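Local coordinates for protein catechol O-methyltransferase (Mycobacterium tuberculosis, PDB 6JCL) that transfers a methyl group from S-adenosyl-L-methionine to a hydroxyl of catechol-like compounds, using a divalent metal cation, at residues A[42-47]-A[71-76]; A[93-98]-A[116-121]. All blocks are in the same frame, centred on the assembly; numbering follows the deposited sequence.

Contacts 1 and 2 hold opposite ends of one bound S-adenosyl-L-homocysteine, the product left after methyl transfer. Contact 1 (42-47 with 71-76) receives the amino acid end, through Val44 and Ser74, whereas contact 2 (93-98 with 116-121) takes the ribose and adenine, through His97, Tyr93 and Ala121. Their centres lie about 16 Å apart and their nearest atoms about 5 Å; they do not touch, and the ligand, hydrogen-bonded to both, spans the gap. The metal site is nearer the first: the side chain of Val44 is about 5 Å from a bound strontium ion, that of Tyr93 about 13 Å. Along the chain the contacts follow in series, both in the same Rossmann-like methyltransferase fold.

Contact 1. Residues A[42-47]-A[71-76]; sequences IAVSAQ and GGFSTI. With SAH (S-adenosyl-L-homocysteine), chain I.
Val44 meets Phe73 with both its side chain and its carbonyl. The apolar part is CG2 of Val44, lying in the plane of the phenyl ring at its edge, 3.4 Å from Phe73 CD1, while CG1 turns to the ligand. Nearer the backbone, Ala43 CB packs on Phe73 CB at 3.8 Å. Separately, Phe73 CG is anti to its backbone N (chi1 -171°), which carries the ring along 42-47 until CE1 is 3.0 Å from Val44 O, a close approach of a ring C-H to a carbonyl.

Polar contacts run through S-adenosyl-L-homocysteine, which links the segments by its amino acid group. Its two carboxylate oxygens are shared out: Val44 N donates to OXT over 2.9 Å with an N-H...O angle of 144°, and Ser74 N donates to O over 3.2 Å, straighter at 161°. The ligand's amino N gives a hydrogen bond to Ser74 OG at 2.8 Å, and Ser74 OG is also hydrogen-bonded to Glu66 OE2, which probably helps to fix the hydroxyl's direction.

Both segments lead into helices: Ser45, at one N-cap position, caps a backbone N with its side chain, and Gly72 holds the other N-cap position. Helix 73-82 follows strand 63-67, as expected of the first beta-alpha unit of a class I methyltransferase; Leu27 of helix 25-36 also packs on Phe73, and helix 9-21 touches the start of helix 46-58.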
loop_
_atom_site.group_PDB
_atom_site.type_symbol
_atom_site.label_atom_id
_atom_site.label_comp_id
_atom_site.label_asym_id
_atom_site.label_seq_id
_atom_site.Cartn_x
_atom_site.Cartn_y
_atom_site.Cartn_z
ATOM N N ILE A 42 -15.116 -14.339 2.144
ATOM C CA ILE A 42 -14.141 -13.577 2.920
ATOM C C ILE A 42 -12.887 -13.256 2.108
ATOM O O ILE A 42 -11.832 -12.966 2.672
ATOM C CB ILE A 42 -13.766 -14.325 4.213
ATOM C CG1 ILE A 42 -13.064 -15.651 3.891
ATOM C CG2 ILE A 42 -15.031 -14.523 5.141
ATOM C CD1 ILE A 42 -12.527 -16.400 5.142
ATOM N N ALA A 43 -12.990 -13.331 0.785
ATOM C CA ALA A 43 -11.885 -12.997 -0.097
ATOM C C ALA A 43 -11.534 -11.521 -0.003
ATOM O O ALA A 43 -12.332 -10.690 0.445
ATOM C CB ALA A 43 -12.260 -13.331 -1.543
ATOM N N VAL A 44 -10.328 -11.183 -0.470
ATOM C CA VAL A 44 -9.967 -9.771 -0.544
ATOM C C VAL A 44 -10.980 -9.047 -1.428
ATOM O O VAL A 44 -11.545 -9.618 -2.365
ATOM C CB VAL A 44 -8.540 -9.562 -1.090
ATOM C CG1 VAL A 44 -7.515 -10.078 -0.105
ATOM C CG2 VAL A 44 -8.366 -10.210 -2.460
ATOM N N SER A 45 -11.224 -7.774 -1.116
ATOM C CA SER A 45 -12.037 -6.967 -2.001
ATOM C C SER A 45 -11.268 -6.702 -3.291
ATOM O O SER A 45 -10.060 -6.931 -3.382
ATOM C CB SER A 45 -12.388 -5.646 -1.338
ATOM O OG SER A 45 -11.207 -4.862 -1.245
ATOM N N ALA A 46 -11.975 -6.180 -4.288
ATOM C CA ALA A 46 -11.305 -5.920 -5.563
ATOM C C ALA A 46 -10.203 -4.870 -5.418
ATOM O O ALA A 46 -9.135 -5.007 -6.020
ATOM C CB ALA A 46 -12.322 -5.496 -6.626
ATOM N N GLN A 47 -10.439 -3.799 -4.642
ATOM C CA GLN A 47 -9.377 -2.798 -4.479
ATOM C C GLN A 47 -8.164 -3.387 -3.756
ATOM O O GLN A 47 -7.005 -3.061 -4.079
ATOM C CB GLN A 47 -9.899 -1.571 -3.713
ATOM C CG GLN A 47 -11.047 -0.782 -4.413
ATOM C CD GLN A 47 -10.736 -0.404 -5.857
ATOM O OE1 GLN A 47 -9.801 0.355 -6.135
ATOM N NE2 GLN A 47 -11.536 -0.921 -6.791
ATOM N N GLY A 71 -10.523 -19.642 -2.355
ATOM C CA GLY A 71 -10.887 -19.917 -3.734
ATOM C C GLY A 71 -9.951 -19.299 -4.752
ATOM O O GLY A 71 -10.268 -19.301 -5.948
ATOM N N GLY A 72 -8.821 -18.747 -4.319
ATOM C CA GLY A 72 -7.838 -18.193 -5.246
ATOM C C GLY A 72 -8.050 -16.760 -5.684
ATOM O O GLY A 72 -7.405 -16.322 -6.647
ATOM N N PHE A 73 -8.925 -15.993 -5.018
ATOM C CA PHE A 73 -9.179 -14.634 -5.485
ATOM C C PHE A 73 -7.936 -13.761 -5.307
ATOM O O PHE A 73 -7.470 -13.118 -6.260
ATOM C CB PHE A 73 -10.400 -14.066 -4.740
ATOM C CG PHE A 73 -10.905 -12.749 -5.265
ATOM C CD1 PHE A 73 -10.404 -11.544 -4.778
ATOM C CD2 PHE A 73 -11.910 -12.707 -6.217
ATOM C CE1 PHE A 73 -10.892 -10.297 -5.263
ATOM C CE2 PHE A 73 -12.394 -11.488 -6.699
ATOM C CZ PHE A 73 -11.879 -10.282 -6.212
ATOM N N SER A 74 -7.358 -13.751 -4.096
ATOM C CA SER A 74 -6.102 -13.023 -3.901
ATOM C C SER A 74 -4.991 -13.600 -4.783
ATOM O O SER A 74 -4.160 -12.858 -5.315
ATOM C CB SER A 74 -5.683 -13.057 -2.424
ATOM O OG SER A 74 -5.590 -14.388 -1.941
ATOM N N THR A 75 -4.993 -14.922 -4.969
ATOM C CA THR A 75 -3.978 -15.604 -5.772
ATOM C C THR A 75 -3.998 -15.146 -7.225
ATOM O O THR A 75 -2.937 -14.952 -7.836
ATOM C CB THR A 75 -4.223 -17.105 -5.701
ATOM O OG1 THR A 75 -4.667 -17.451 -4.376
ATOM C CG2 THR A 75 -2.945 -17.870 -6.063
ATOM N N ILE A 76 -5.196 -15.005 -7.797
ATOM C CA ILE A 76 -5.325 -14.538 -9.171
ATOM C C ILE A 76 -4.671 -13.171 -9.325
ATOM O O ILE A 76 -3.918 -12.929 -10.275
ATOM C CB ILE A 76 -6.812 -14.498 -9.585
ATOM C CG1 ILE A 76 -7.354 -15.922 -9.806
ATOM C CG2 ILE A 76 -6.989 -13.648 -10.841
ATOM C CD1 ILE A 76 -8.909 -16.009 -9.870
HETATM N N SAH I . -6.383 -15.155 0.663
HETATM C CA SAH I . -7.764 -15.512 0.302
HETATM C CB SAH I . -8.570 -15.793 1.566
HETATM C CG SAH I . -7.932 -16.810 2.509
HETATM S SD SAH I . -9.135 -17.308 3.768
HETATM C C SAH I . -8.423 -14.408 -0.513
HETATM O O SAH I . -9.025 -14.641 -1.568
HETATM O OXT SAH I . -8.319 -13.252 -0.124
HETATM C "C5'" SAH I . -8.002 -18.289 4.782
HETATM C "C4'" SAH I . -7.637 -19.642 4.165
HETATM O "O4'" SAH I . -6.604 -20.204 4.949
HETATM C "C3'" SAH I . -8.767 -20.681 4.170
HETATM O "O3'" SAH I . -8.924 -21.188 2.844
HETATM C "C2'" SAH I . -8.290 -21.779 5.107
HETATM O "O2'" SAH I . -8.763 -23.080 4.777
HETATM C "C1'" SAH I . -6.772 -21.604 5.021
HETATM N N9 SAH I . -6.011 -22.158 6.152
HETATM C C8 SAH I . -6.374 -22.140 7.484
HETATM N N7 SAH I . -5.388 -22.748 8.180
HETATM C C5 SAH I . -4.415 -23.131 7.314
HETATM C C6 SAH I . -3.209 -23.802 7.510
HETATM N N6 SAH I . -2.813 -24.193 8.726
HETATM N N1 SAH I . -2.416 -24.050 6.414
HETATM C C2 SAH I . -2.822 -23.674 5.142
HETATM N N3 SAH I . -4.022 -23.024 4.947
HETATM C C4 SAH I . -4.800 -22.764 6.037
#

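Contact 2. Residues A[93-98]-A[116-121]; sequences YQPKHA and VVVGPA. With SAH (S-adenosyl-L-homocysteine), chain I.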
loop_
_atom_site.group_PDB
_atom_site.type_symbol
_atom_site.label_atom_id
_atom_site.label_comp_id
_atom_site.label_asym_id
_atom_site.label_seq_id
_atom_site.Cartn_x
_atom_site.Cartn_y
_atom_site.Cartn_z
ATOM N N TYR A 93 -4.853 -25.658 3.322
ATOM C CA TYR A 93 -4.977 -26.970 3.950
ATOM C C TYR A 93 -6.324 -27.655 3.715
ATOM O O TYR A 93 -6.443 -28.835 4.048
ATOM C CB TYR A 93 -4.581 -26.904 5.428
ATOM C CG TYR A 93 -5.592 -26.510 6.454
ATOM C CD1 TYR A 93 -6.384 -25.388 6.298
ATOM C CD2 TYR A 93 -5.666 -27.208 7.651
ATOM C CE1 TYR A 93 -7.299 -25.021 7.289
ATOM C CE2 TYR A 93 -6.558 -26.845 8.642
ATOM C CZ TYR A 93 -7.367 -25.749 8.459
ATOM O OH TYR A 93 -8.246 -25.399 9.460
ATOM N N GLN A 94 -7.357 -26.953 3.222
ATOM C CA GLN A 94 -8.647 -27.604 2.950
ATOM C C GLN A 94 -8.653 -28.109 1.515
ATOM O O GLN A 94 -8.666 -27.285 0.589
ATOM C CB GLN A 94 -9.812 -26.645 3.109
ATOM C CG GLN A 94 -10.151 -26.242 4.497
ATOM C CD GLN A 94 -10.896 -27.303 5.287
ATOM O OE1 GLN A 94 -11.298 -28.366 4.765
ATOM N NE2 GLN A 94 -11.098 -27.015 6.562
ATOM N N PRO A 95 -8.710 -29.424 1.282
ATOM C CA PRO A 95 -8.713 -29.916 -0.109
ATOM C C PRO A 95 -9.823 -29.331 -0.963
ATOM O O PRO A 95 -9.606 -29.071 -2.154
ATOM C CB PRO A 95 -8.858 -31.437 0.061
ATOM C CG PRO A 95 -8.284 -31.716 1.420
ATOM C CD PRO A 95 -8.625 -30.519 2.269
ATOM N N LYS A 96 -11.010 -29.112 -0.392
ATOM C CA LYS A 96 -12.103 -28.568 -1.186
ATOM C C LYS A 96 -11.809 -27.135 -1.624
ATOM O O LYS A 96 -12.123 -26.754 -2.758
ATOM C CB LYS A 96 -13.407 -28.648 -0.395
ATOM C CG LYS A 96 -14.621 -28.243 -1.200
ATOM C CD LYS A 96 -15.816 -27.998 -0.296
ATOM C CE LYS A 96 -17.050 -27.665 -1.115
ATOM N NZ LYS A 96 -18.182 -27.227 -0.256
ATOM N N HIS A 97 -11.202 -26.324 -0.751
ATOM C CA HIS A 97 -10.801 -24.980 -1.168
ATOM C C HIS A 97 -9.768 -25.056 -2.286
ATOM O O HIS A 97 -9.873 -24.350 -3.293
ATOM C CB HIS A 97 -10.247 -24.197 0.026
ATOM C CG HIS A 97 -11.267 -23.959 1.091
ATOM N ND1 HIS A 97 -11.050 -23.118 2.161
ATOM C CD2 HIS A 97 -12.512 -24.469 1.255
ATOM C CE1 HIS A 97 -12.126 -23.105 2.928
ATOM N NE2 HIS A 97 -13.017 -23.934 2.413
ATOM N N ALA A 98 -8.771 -25.926 -2.133
ATOM C CA ALA A 98 -7.743 -26.050 -3.167
ATOM C C ALA A 98 -8.346 -26.425 -4.515
ATOM O O ALA A 98 -7.933 -25.895 -5.554
ATOM C CB ALA A 98 -6.701 -27.089 -2.759
ATOM N N VAL A 116 -0.849 -24.704 -6.266
ATOM C CA VAL A 116 -1.538 -24.832 -4.985
ATOM C C VAL A 116 -0.966 -26.056 -4.278
ATOM O O VAL A 116 -1.020 -27.178 -4.803
ATOM C CB VAL A 116 -3.059 -24.955 -5.181
ATOM C CG1 VAL A 116 -3.805 -24.922 -3.841
ATOM C CG2 VAL A 116 -3.579 -23.851 -6.112
ATOM N N VAL A 117 -0.395 -25.846 -3.099
ATOM C CA VAL A 117 0.249 -26.908 -2.332
ATOM C C VAL A 117 -0.674 -27.212 -1.169
ATOM O O VAL A 117 -0.921 -26.339 -0.330
ATOM C CB VAL A 117 1.638 -26.480 -1.831
ATOM C CG1 VAL A 117 2.245 -27.535 -0.906
ATOM C CG2 VAL A 117 2.548 -26.173 -2.999
ATOM N N VAL A 118 -1.173 -28.446 -1.103
ATOM C CA VAL A 118 -2.234 -28.774 -0.161
ATOM C C VAL A 118 -1.633 -29.350 1.112
ATOM O O VAL A 118 -0.800 -30.267 1.065
ATOM C CB VAL A 118 -3.241 -29.749 -0.786
ATOM C CG1 VAL A 118 -4.345 -30.096 0.202
ATOM C CG2 VAL A 118 -3.833 -29.126 -2.050
ATOM N N GLY A 119 -2.091 -28.836 2.249
ATOM C CA GLY A 119 -1.677 -29.317 3.544
ATOM C C GLY A 119 -1.545 -28.165 4.512
ATOM O O GLY A 119 -1.558 -26.995 4.117
ATOM N N PRO A 120 -1.411 -28.469 5.801
ATOM C CA PRO A 120 -1.154 -27.404 6.780
ATOM C C PRO A 120 0.163 -26.711 6.452
ATOM O O PRO A 120 1.187 -27.359 6.229
ATOM C CB PRO A 120 -1.086 -28.153 8.124
ATOM C CG PRO A 120 -1.575 -29.564 7.839
ATOM C CD PRO A 120 -1.279 -29.813 6.384
ATOM N N ALA A 121 0.129 -25.378 6.438
ATOM C CA ALA A 121 1.295 -24.608 6.006
ATOM C C ALA A 121 2.527 -24.880 6.861
ATOM O O ALA A 121 3.648 -24.814 6.350
ATOM C CB ALA A 121 0.976 -23.113 6.000
HETATM N N SAH I . -6.383 -15.155 0.663
HETATM C CA SAH I . -7.764 -15.512 0.302
HETATM C CB SAH I . -8.570 -15.793 1.566
HETATM C CG SAH I . -7.932 -16.810 2.509
HETATM S SD SAH I . -9.135 -17.308 3.768
HETATM C C SAH I . -8.423 -14.408 -0.513
HETATM O O SAH I . -9.025 -14.641 -1.568
HETATM O OXT SAH I . -8.319 -13.252 -0.124
HETATM C "C5'" SAH I . -8.002 -18.289 4.782
HETATM C "C4'" SAH I . -7.637 -19.642 4.165
HETATM O "O4'" SAH I . -6.604 -20.204 4.949
HETATM C "C3'" SAH I . -8.767 -20.681 4.170
HETATM O "O3'" SAH I . -8.924 -21.188 2.844
HETATM C "C2'" SAH I . -8.290 -21.779 5.107
HETATM O "O2'" SAH I . -8.763 -23.080 4.777
HETATM C "C1'" SAH I . -6.772 -21.604 5.021
HETATM N N9 SAH I . -6.011 -22.158 6.152
HETATM C C8 SAH I . -6.374 -22.140 7.484
HETATM N N7 SAH I . -5.388 -22.748 8.180
HETATM C C5 SAH I . -4.415 -23.131 7.314
HETATM C C6 SAH I . -3.209 -23.802 7.510
HETATM N N6 SAH I . -2.813 -24.193 8.726
HETATM N N1 SAH I . -2.416 -24.050 6.414
HETATM C C2 SAH I . -2.822 -23.674 5.142
HETATM N N3 SAH I . -4.022 -23.024 4.947
HETATM C C4 SAH I . -4.800 -22.764 6.037
#
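Tyr93 leaves the loop after strand 87-92 with its CB against the backbone of 116-121, 3.3 Å from Gly119 O, and with Pro120 N close behind. From there a chi1 of 86° tucks CG over its own backbone, which swings the ring off the segment and under the adenine. CG faces C5 and C6 of the base, CD1 comes close to C4 and C5, and CE1 reaches C8 at 3.0 Å. CZ is nearest N7, and OH ends beside that same atom at a looser 4.1 Å. N7 and C6 of the purine lie over one face of the phenol, C6 displaced toward the rim, and the base is tilted so that its imidazole side dips beside CD1 and CE1.

The surrounding frame is a beta-alpha-beta crossover of the Rossmann-like methyltransferase fold: strand 87-92, helix 95-107 and strand 114-118, with 114-118 at the sheet's outer edge within the chain. Its apolar seam is short. Ala98 CB points from the helix at the strand and meets Val118 CG2 at 3.6 Å and Val116 CG1 at 3.8 Å; Pro95 CG touches Val118 CG1 more loosely.

The nucleoside is also gripped by direct hydrogen bonds from both segments. His97 ND1 donates to the ribose O3' over 3.0 Å at an angle of 163°, the hydroxyl lying near the imidazole plane at its edge, while Gln94 CB covers one face of that ring. At the pyrimidine side of the base, Ala121 N donates to adenine N1 over 2.9 Å (154°), and Ala121 CB lies beside the same nitrogen.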